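Local atomic coordinates of beta sliding clamp (Bartonella birtlesii LL-WM9, PDB entry 6PTR), a protein that probably forms a ring-shaped head-to-tail dimer around DNA that tethers DNA polymerases and other proteins for processive replication, and here carries the antibiotic griselimycin. Residues C[147-157]-C[182-193]; C[105-113]-C[117-125]. All coordinates share one frame; numbering follows the deposited sequence. Where two conformers were deposited one is given.

Contact 1: residues C[147-157]-C[182-193]; sequences HLLDCTQFAIS and LVATDGHRLAQV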
loop_
_atom_site.group_PDB
_atom_site.type_symbol
_atom_site.label_atom_id
_atom_site.label_comp_id
_atom_site.label_asym_id
_atom_site.label_seq_id
_atom_site.Cartn_x
_atom_site.Cartn_y
_atom_site.Cartn_z
ATOM N N HIS C 147 23.107 -12.913 -6.670
ATOM C CA HIS C 147 23.537 -12.122 -7.816
ATOM C C HIS C 147 22.949 -12.679 -9.106
ATOM O O HIS C 147 22.428 -11.928 -9.935
ATOM C CB HIS C 147 25.059 -12.093 -7.878
ATOM C CG HIS C 147 25.603 -11.472 -9.128
ATOM N ND1 HIS C 147 25.485 -10.127 -9.402
ATOM C CD2 HIS C 147 26.263 -12.018 -10.178
ATOM C CE1 HIS C 147 26.052 -9.869 -10.567
ATOM N NE2 HIS C 147 26.535 -10.998 -11.058
ATOM N N LEU C 148 23.026 -14.001 -9.294
ATOM C CA LEU C 148 22.491 -14.598 -10.520
ATOM C C LEU C 148 21.001 -14.329 -10.655
ATOM O O LEU C 148 20.516 -13.979 -11.740
ATOM C CB LEU C 148 22.766 -16.099 -10.538
ATOM C CG LEU C 148 24.229 -16.513 -10.401
ATOM C CD1 LEU C 148 24.330 -17.999 -10.130
ATOM C CD2 LEU C 148 24.989 -16.140 -11.665
ATOM N N LEU C 149 20.250 -14.504 -9.561
ATOM C CA LEU C 149 18.811 -14.287 -9.613
ATOM C C LEU C 149 18.477 -12.804 -9.754
ATOM O O LEU C 149 17.516 -12.443 -10.449
ATOM C CB LEU C 149 18.146 -14.863 -8.359
ATOM C CG LEU C 149 18.285 -16.379 -8.249
ATOM C CD1 LEU C 149 17.782 -16.896 -6.910
ATOM C CD2 LEU C 149 17.564 -17.094 -9.388
ATOM N N ASP C 150 19.251 -11.935 -9.100
ATOM C CA ASP C 150 19.048 -10.490 -9.247
ATOM C C ASP C 150 19.236 -10.030 -10.684
ATOM O O ASP C 150 18.574 -9.081 -11.126
ATOM C CB ASP C 150 20.018 -9.706 -8.362
ATOM C CG ASP C 150 19.567 -9.619 -6.920
ATOM O OD1 ASP C 150 18.362 -9.806 -6.643
ATOM O OD2 ASP C 150 20.435 -9.328 -6.068
ATOM N N CYS C 151 20.150 -10.661 -11.421
ATOM C CA CYS C 151 20.341 -10.270 -12.819
ATOM C C CYS C 151 19.189 -10.685 -13.731
ATOM O O CYS C 151 19.050 -10.112 -14.821
ATOM C CB CYS C 151 21.627 -10.872 -13.382
ATOM S SG CYS C 151 23.164 -10.210 -12.732
ATOM N N THR C 152 18.372 -11.670 -13.341
ATOM C CA THR C 152 17.464 -12.317 -14.280
ATOM C C THR C 152 15.999 -12.312 -13.873
ATOM O O THR C 152 15.140 -12.401 -14.758
ATOM C CB THR C 152 17.899 -13.770 -14.528
ATOM O OG1 THR C 152 18.094 -14.432 -13.270
ATOM C CG2 THR C 152 19.220 -13.800 -15.303
ATOM N N GLN C 153 15.678 -12.210 -12.581
ATOM C CA GLN C 153 14.284 -12.361 -12.153
ATOM C C GLN C 153 13.346 -11.369 -12.842
ATOM O O GLN C 153 12.220 -11.725 -13.216
ATOM C CB GLN C 153 14.191 -12.203 -10.637
ATOM C CG GLN C 153 12.804 -12.352 -10.123
ATOM C CD GLN C 153 12.764 -12.094 -8.640
ATOM O OE1 GLN C 153 13.656 -11.430 -8.099
ATOM N NE2 GLN C 153 11.738 -12.607 -7.972
ATOM N N PHE C 154 13.765 -10.113 -12.984
ATOM C CA PHE C 154 12.851 -9.102 -13.507
ATOM C C PHE C 154 12.376 -9.421 -14.917
ATOM O O PHE C 154 11.312 -8.936 -15.319
ATOM C CB PHE C 154 13.518 -7.721 -13.510
ATOM C CG PHE C 154 14.451 -7.519 -14.665
ATOM C CD1 PHE C 154 15.697 -8.147 -14.689
ATOM C CD2 PHE C 154 14.070 -6.739 -15.752
ATOM C CE1 PHE C 154 16.560 -7.991 -15.768
ATOM C CE2 PHE C 154 14.920 -6.571 -16.815
ATOM C CZ PHE C 154 16.155 -7.193 -16.844
ATOM N N ALA C 155 13.135 -10.201 -15.691
ATOM C CA ALA C 155 12.764 -10.415 -17.092
ATOM C C ALA C 155 11.840 -11.611 -17.283
ATOM O O ALA C 155 11.410 -11.875 -18.411
ATOM C CB ALA C 155 14.015 -10.589 -17.964
ATOM N N ILE C 156 11.516 -12.337 -16.215
ATOM C CA ILE C 156 10.689 -13.534 -16.343
ATOM C C ILE C 156 9.298 -13.164 -16.820
ATOM O O ILE C 156 8.682 -12.196 -16.335
ATOM C CB ILE C 156 10.583 -14.282 -15.007
ATOM C CG1 ILE C 156 11.932 -14.781 -14.527
ATOM C CG2 ILE C 156 9.591 -15.435 -15.119
ATOM C CD1 ILE C 156 11.840 -15.248 -13.082
ATOM N N SER C 157 8.775 -13.970 -17.743
ATOM C CA SER C 157 7.409 -13.810 -18.201
ATOM C C SER C 157 6.420 -14.129 -17.093
ATOM O O SER C 157 6.621 -15.061 -16.306
ATOM C CB SER C 157 7.142 -14.732 -19.388
ATOM O OG SER C 157 5.813 -14.544 -19.901
ATOM N N LEU C 182 22.221 -18.454 -16.317
ATOM C CA LEU C 182 20.795 -18.269 -16.123
ATOM C C LEU C 182 20.315 -17.297 -17.175
ATOM O O LEU C 182 20.955 -16.264 -17.375
ATOM C CB LEU C 182 20.456 -17.690 -14.743
ATOM C CG LEU C 182 20.587 -18.611 -13.527
ATOM C CD1 LEU C 182 22.009 -19.022 -13.291
ATOM C CD2 LEU C 182 20.040 -17.876 -12.311
ATOM N N VAL C 183 19.204 -17.643 -17.835
ATOM C CA VAL C 183 18.548 -16.787 -18.823
ATOM C C VAL C 183 17.075 -16.667 -18.467
ATOM O O VAL C 183 16.410 -17.657 -18.124
ATOM C CB VAL C 183 18.718 -17.322 -20.262
ATOM C CG1 VAL C 183 17.850 -16.498 -21.248
ATOM C CG2 VAL C 183 20.182 -17.263 -20.693
ATOM N N ALA C 184 16.540 -15.449 -18.586
ATOM C CA ALA C 184 15.106 -15.247 -18.480
ATOM C C ALA C 184 14.665 -14.302 -19.585
ATOM O O ALA C 184 15.387 -13.378 -19.963
ATOM C CB ALA C 184 14.695 -14.645 -17.117
ATOM N N THR C 185 13.458 -14.521 -20.066
ATOM C CA THR C 185 12.921 -13.624 -21.072
ATOM C C THR C 185 11.405 -13.669 -21.013
ATOM O O THR C 185 10.802 -14.656 -20.587
ATOM C CB THR C 185 13.432 -14.010 -22.459
ATOM O OG1 THR C 185 12.960 -13.056 -23.430
ATOM C CG2 THR C 185 12.913 -15.378 -22.841
ATOM N N ASP C 186 10.793 -12.579 -21.465
ATOM C CA ASP C 186 9.356 -12.515 -21.656
ATOM C C ASP C 186 8.994 -12.277 -23.121
ATOM O O ASP C 186 7.847 -11.934 -23.415
ATOM C CB ASP C 186 8.762 -11.426 -20.758
ATOM C CG ASP C 186 9.253 -10.030 -21.107
ATOM O OD1 ASP C 186 10.059 -9.868 -22.057
ATOM O OD2 ASP C 186 8.826 -9.091 -20.411
ATOM N N GLY C 187 9.951 -12.438 -24.035
ATOM C CA GLY C 187 9.752 -12.185 -25.441
ATOM C C GLY C 187 10.043 -10.760 -25.863
ATOM O O GLY C 187 10.028 -10.470 -27.069
ATOM N N HIS C 188 10.302 -9.865 -24.907
ATOM C CA HIS C 188 10.613 -8.471 -25.212
ATOM C C HIS C 188 11.937 -8.074 -24.583
ATOM O O HIS C 188 12.762 -7.426 -25.230
ATOM C CB HIS C 188 9.489 -7.564 -24.714
ATOM C CG HIS C 188 8.202 -7.815 -25.425
ATOM N ND1 HIS C 188 7.182 -8.557 -24.872
ATOM C CD2 HIS C 188 7.796 -7.483 -26.673
ATOM C CE1 HIS C 188 6.185 -8.638 -25.739
ATOM N NE2 HIS C 188 6.529 -7.988 -26.835
ATOM N N ARG C 189 12.102 -8.424 -23.304
ATOM C CA ARG C 189 13.339 -8.264 -22.546
ATOM C C ARG C 189 13.999 -9.633 -22.427
ATOM O O ARG C 189 13.313 -10.651 -22.318
ATOM C CB ARG C 189 13.056 -7.719 -21.130
ATOM C CG ARG C 189 12.176 -6.464 -21.063
ATOM C CD ARG C 189 11.689 -6.201 -19.639
ATOM N NE ARG C 189 10.604 -7.103 -19.256
ATOM C CZ ARG C 189 9.987 -7.069 -18.079
ATOM N NH1 ARG C 189 10.339 -6.174 -17.166
ATOM N NH2 ARG C 189 9.024 -7.938 -17.810
ATOM N N LEU C 190 15.327 -9.662 -22.434
ATOM C CA LEU C 190 16.017 -10.903 -22.100
ATOM C C LEU C 190 17.194 -10.560 -21.210
ATOM O O LEU C 190 17.861 -9.545 -21.429
ATOM C CB LEU C 190 16.520 -11.657 -23.341
ATOM C CG LEU C 190 17.330 -12.934 -23.049
ATOM C CD1 LEU C 190 17.022 -14.010 -24.101
ATOM C CD2 LEU C 190 18.814 -12.671 -23.006
ATOM N N ALA C 191 17.448 -11.413 -20.210
ATOM C CA ALA C 191 18.593 -11.236 -19.335
ATOM C C ALA C 191 19.414 -12.518 -19.353
ATOM O O ALA C 191 18.851 -13.613 -19.331
ATOM C CB ALA C 191 18.158 -10.914 -17.875
ATOM N N GLN C 192 20.736 -12.367 -19.427
ATOM C CA GLN C 192 21.665 -13.488 -19.431
ATOM C C GLN C 192 22.793 -13.196 -18.462
ATOM O O GLN C 192 23.447 -12.153 -18.571
ATOM C CB GLN C 192 22.251 -13.718 -20.833
ATOM C CG GLN C 192 23.287 -14.828 -20.855
ATOM C CD GLN C 192 23.914 -15.020 -22.232
ATOM O OE1 GLN C 192 23.356 -15.694 -23.079
ATOM N NE2 GLN C 192 25.083 -14.434 -22.446
ATOM N N VAL C 193 23.038 -14.114 -17.522
ATOM C CA VAL C 193 24.175 -13.982 -16.609
ATOM C C VAL C 193 24.941 -15.295 -16.573
ATOM O O VAL C 193 24.337 -16.374 -16.534
ATOM C CB VAL C 193 23.725 -13.555 -15.194
ATOM C CG1 VAL C 193 22.702 -14.541 -14.583
ATOM C CG2 VAL C 193 24.952 -13.341 -14.291
HETATM O O HOH W 1 9.345 -6.911 -14.233
#

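Contact 2: residues C[105-113]-C[117-125]; sequences SAMSIVSGC and QLQCLPKID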
loop_
_atom_site.group_PDB
_atom_site.type_symbol
_atom_site.label_atom_id
_atom_site.label_comp_id
_atom_site.label_asym_id
_atom_site.label_seq_id
_atom_site.Cartn_x
_atom_site.Cartn_y
_atom_site.Cartn_z
ATOM N N SER C 105 -9.470 -32.097 16.209
ATOM C CA SER C 105 -8.152 -31.583 15.850
ATOM C C SER C 105 -8.092 -30.069 16.090
ATOM O O SER C 105 -8.570 -29.272 15.278
ATOM C CB SER C 105 -7.826 -31.917 14.394
ATOM O OG SER C 105 -6.508 -32.430 14.268
ATOM N N ALA C 106 -7.513 -29.683 17.225
ATOM C CA ALA C 106 -7.474 -28.287 17.638
ATOM C C ALA C 106 -6.163 -28.016 18.361
ATOM O O ALA C 106 -5.589 -28.903 19.001
ATOM C CB ALA C 106 -8.662 -27.937 18.537
ATOM N N MET C 107 -5.675 -26.788 18.232
ATOM C CA MET C 107 -4.418 -26.399 18.848
ATOM C C MET C 107 -4.648 -25.195 19.742
ATOM O O MET C 107 -5.333 -24.245 19.357
ATOM C CB MET C 107 -3.343 -26.057 17.820
ATOM C CG MET C 107 -1.964 -25.850 18.468
ATOM S SD MET C 107 -0.675 -25.355 17.305
ATOM C CE MET C 107 -1.181 -23.677 16.923
ATOM N N SER C 108 -4.086 -25.255 20.937
ATOM C CA SER C 108 -4.092 -24.135 21.863
ATOM C C SER C 108 -2.834 -23.302 21.676
ATOM O O SER C 108 -1.734 -23.835 21.484
ATOM C CB SER C 108 -4.186 -24.658 23.301
ATOM O OG SER C 108 -3.873 -23.662 24.250
ATOM N N ILE C 109 -3.002 -21.981 21.727
ATOM C CA ILE C 109 -1.892 -21.043 21.711
ATOM C C ILE C 109 -2.040 -20.184 22.947
ATOM O O ILE C 109 -3.059 -19.502 23.100
ATOM C CB ILE C 109 -1.891 -20.168 20.456
ATOM C CG1 ILE C 109 -1.906 -21.006 19.173
ATOM C CG2 ILE C 109 -0.705 -19.232 20.483
ATOM C CD1 ILE C 109 -2.207 -20.178 17.967
ATOM N N VAL C 110 -1.049 -20.218 23.840
ATOM C CA VAL C 110 -1.106 -19.426 25.063
ATOM C C VAL C 110 0.102 -18.504 25.117
ATOM O O VAL C 110 1.247 -18.951 24.987
ATOM C CB VAL C 110 -1.167 -20.314 26.321
ATOM C CG1 VAL C 110 -1.067 -19.464 27.566
ATOM C CG2 VAL C 110 -2.469 -21.115 26.335
ATOM N N SER C 111 -0.148 -17.218 25.325
ATOM C CA SER C 111 0.922 -16.249 25.514
ATOM C C SER C 111 0.443 -15.290 26.593
ATOM O O SER C 111 -0.461 -14.485 26.347
ATOM C CB SER C 111 1.244 -15.512 24.214
ATOM O OG SER C 111 1.988 -14.331 24.473
ATOM N N GLY C 112 1.015 -15.407 27.786
ATOM C CA GLY C 112 0.552 -14.581 28.890
ATOM C C GLY C 112 -0.853 -15.004 29.244
ATOM O O GLY C 112 -1.151 -16.198 29.376
ATOM N N CYS C 113 -1.745 -14.023 29.357
ATOM C CA CYS C 113 -3.158 -14.305 29.543
ATOM C C CYS C 113 -3.898 -14.518 28.233
ATOM O O CYS C 113 -5.095 -14.816 28.261
ATOM C CB CYS C 113 -3.819 -13.171 30.318
ATOM S SG CYS C 113 -3.224 -13.106 31.981
ATOM N N GLN C 117 -7.780 -20.981 20.757
ATOM C CA GLN C 117 -8.038 -22.379 20.414
ATOM C C GLN C 117 -8.364 -22.389 18.928
ATOM O O GLN C 117 -9.382 -21.818 18.520
ATOM C CB GLN C 117 -9.196 -22.954 21.226
ATOM C CG GLN C 117 -8.881 -23.228 22.669
ATOM C CD GLN C 117 -8.123 -24.529 22.840
ATOM O OE1 GLN C 117 -8.211 -25.422 21.998
ATOM N NE2 GLN C 117 -7.377 -24.643 23.929
ATOM N N LEU C 118 -7.505 -23.004 18.118
ATOM C CA LEU C 118 -7.653 -22.922 16.665
ATOM C C LEU C 118 -8.070 -24.272 16.097
ATOM O O LEU C 118 -7.497 -25.304 16.451
ATOM C CB LEU C 118 -6.363 -22.459 15.984
ATOM C CG LEU C 118 -5.823 -21.064 16.282
ATOM C CD1 LEU C 118 -4.664 -20.772 15.332
ATOM C CD2 LEU C 118 -6.921 -20.014 16.153
ATOM N N GLN C 119 -9.062 -24.250 15.216
ATOM C CA GLN C 119 -9.439 -25.433 14.458
ATOM C C GLN C 119 -8.318 -25.804 13.500
ATOM O O GLN C 119 -7.866 -24.976 12.708
ATOM C CB GLN C 119 -10.732 -25.175 13.687
ATOM C CG GLN C 119 -11.957 -24.969 14.554
ATOM C CD GLN C 119 -13.132 -24.401 13.769
ATOM O OE1 GLN C 119 -13.099 -24.333 12.538
ATOM N NE2 GLN C 119 -14.173 -23.988 14.479
ATOM N N CYS C 120 -7.894 -27.064 13.555
ATOM C CA CYS C 120 -6.718 -27.547 12.854
ATOM C C CYS C 120 -7.064 -28.785 12.029
ATOM O O CYS C 120 -8.199 -29.270 12.024
ATOM C CB CYS C 120 -5.610 -27.881 13.848
ATOM S SG CYS C 120 -4.860 -26.406 14.563
ATOM N N LEU C 121 -6.050 -29.303 11.344
ATOM C CA LEU C 121 -6.162 -30.540 10.601
ATOM C C LEU C 121 -4.936 -31.391 10.912
ATOM O O LEU C 121 -3.839 -30.852 11.102
ATOM C CB LEU C 121 -6.268 -30.254 9.096
ATOM C CG LEU C 121 -7.555 -29.548 8.658
ATOM C CD1 LEU C 121 -7.474 -29.105 7.210
ATOM C CD2 LEU C 121 -8.760 -30.462 8.866
ATOM N N PRO C 122 -5.084 -32.710 10.989
ATOM C CA PRO C 122 -3.965 -33.553 11.437
ATOM C C PRO C 122 -2.862 -33.643 10.394
ATOM O O PRO C 122 -3.080 -33.484 9.193
ATOM C CB PRO C 122 -4.618 -34.926 11.664
ATOM C CG PRO C 122 -5.797 -34.934 10.746
ATOM C CD PRO C 122 -6.311 -33.494 10.765
ATOM N N LYS C 123 -1.652 -33.933 10.884
ATOM C CA LYS C 123 -0.495 -34.101 10.005
ATOM C C LYS C 123 -0.742 -35.116 8.891
ATOM O O LYS C 123 -0.252 -34.939 7.763
ATOM C CB LYS C 123 0.719 -34.530 10.829
ATOM C CG LYS C 123 1.934 -34.854 9.976
ATOM C CD LYS C 123 3.103 -35.409 10.786
ATOM C CE LYS C 123 4.264 -35.801 9.861
ATOM N NZ LYS C 123 5.452 -36.299 10.627
ATOM N N ILE C 124 -1.487 -36.188 9.178
ATOM C CA ILE C 124 -1.668 -37.234 8.172
ATOM C C ILE C 124 -2.357 -36.712 6.922
ATOM O O ILE C 124 -2.202 -37.300 5.850
ATOM C CB ILE C 124 -2.457 -38.454 8.703
ATOM C CG1 ILE C 124 -3.814 -38.037 9.278
ATOM C CG2 ILE C 124 -1.618 -39.282 9.666
ATOM C CD1 ILE C 124 -4.765 -39.198 9.418
ATOM N N ASP C 125 -3.139 -35.634 7.036
ATOM C CA ASP C 125 -3.772 -35.039 5.866
ATOM C C ASP C 125 -2.791 -34.246 5.018
ATOM O O ASP C 125 -3.073 -33.989 3.844
ATOM C CB ASP C 125 -4.906 -34.090 6.276
ATOM C CG ASP C 125 -6.089 -34.800 6.913
ATOM O OD1 ASP C 125 -6.170 -36.041 6.828
ATOM O OD2 ASP C 125 -6.944 -34.091 7.501
#

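Contact 1: residues C[147-157]-C[182-193]
In the central domain of the DNA-clamp fold, the end of helix 142-152 and the turns after it lie on the β-hairpin 182-193, whose other face and turn meet the bound griselimycin through T185, G187, H188 and L190. A184 and A191 are the small residues that let the backbone settle on the sheet: A191 CB lies 3.3 Å from C151 O, and A184 CB equally close to T152 O. The contact has no direct hydrogen bond between the segments. At the helical end, L182 CD2 reaches L148 CB at 3.7 Å, the two side chains crossing at about a right angle, and it also touches L149 CD2. V193 spreads its two branches: CG2, anti to the backbone N, meets L148 CD2 and C151 SG, while CG1 approaches T152 CG2 at 3.6 Å. The T152 hydroxyl sits between its own N and carbonyl carbon (chi1 51°) and donates to L148 O, which ties this polar atom to the helix and leaves the methyl for V193. Toward the hairpin turn, D186 OD1 accepts from H188 N, an Asx turn, and from R189 N, which makes it an Asx motif. In the conformer given, R189 grips D186 OD2 side-on with NE and NH2, from above the carboxylate plane, and pairs with D341 through NH1. In that conformer F154 O lies 3.1 Å above one guanidinium face, and a water donates to F154 O at 3.0 Å and accepts from R189 NH1 at 3.2 Å.

Contact 2: residues C[105-113]-C[117-125]
M107 overlaps C120 on the buried face of an antiparallel β-hairpin, strands 106-111 and 114-119 of the N-terminal clamp domain, its CB 3.6 Å from C120 SG. M107 and L118 form the hydrogen-bonded pair: M107 N donates to L118 O at 2.9 Å, and L118 N returns a bond to M107 O at 2.8 Å. A106-Q119 and S108-Q117 flank it as non-hydrogen-bonded pairs. Beyond the strand, C120 N still donates to S105 O at 2.9 Å. L118 also packs its CD1 against I109 CD1 at 3.7 Å, the two side chains crossing obliquely. Strand 71-78 of the neighbouring sheet packs on this face, V77 touching M107 and L118, and I75 touching C120. On the other face Q117 folds back over S108: CG lies beside the backbone N (chi1 -73°) and a bend at chi2 (-80°) brings NE2 to 3.3 Å from S108 CB, while Q117 NE2 itself hydrogen-bonds H115. Strand 114-119 is the edge of its sheet within the chain, and Q117 pairs with a strand of the second subunit, continuing the sheet across the ring interface; Q119 NE2 hydrogen-bonds P312 O of that subunit. At the far end, S105 OG rests against the P122 ring, 3.7 Å from CD.

Contact 1 is buried near the middle of the chain, whereas contact 2 lies in the N-terminal domain, partly buried, with centres about 42 Å apart and nearest atoms about 29 Å apart. The two belong to different domains of the clamp and share no element. Contact 1 packs a helix end on a hairpin, held mainly by apolar side chains and by methyls against backbone carbonyls, with no direct hydrogen bond between its segments. Contact 2 instead joins neighbouring strands through backbone hydrogen bonds, with side chains meeting on both faces, apolar on the M107-L118 side and an amide over S108 on the other. Their outward partners differ too: 182-193 meets the bound peptide, while 117-125 meets the second subunit.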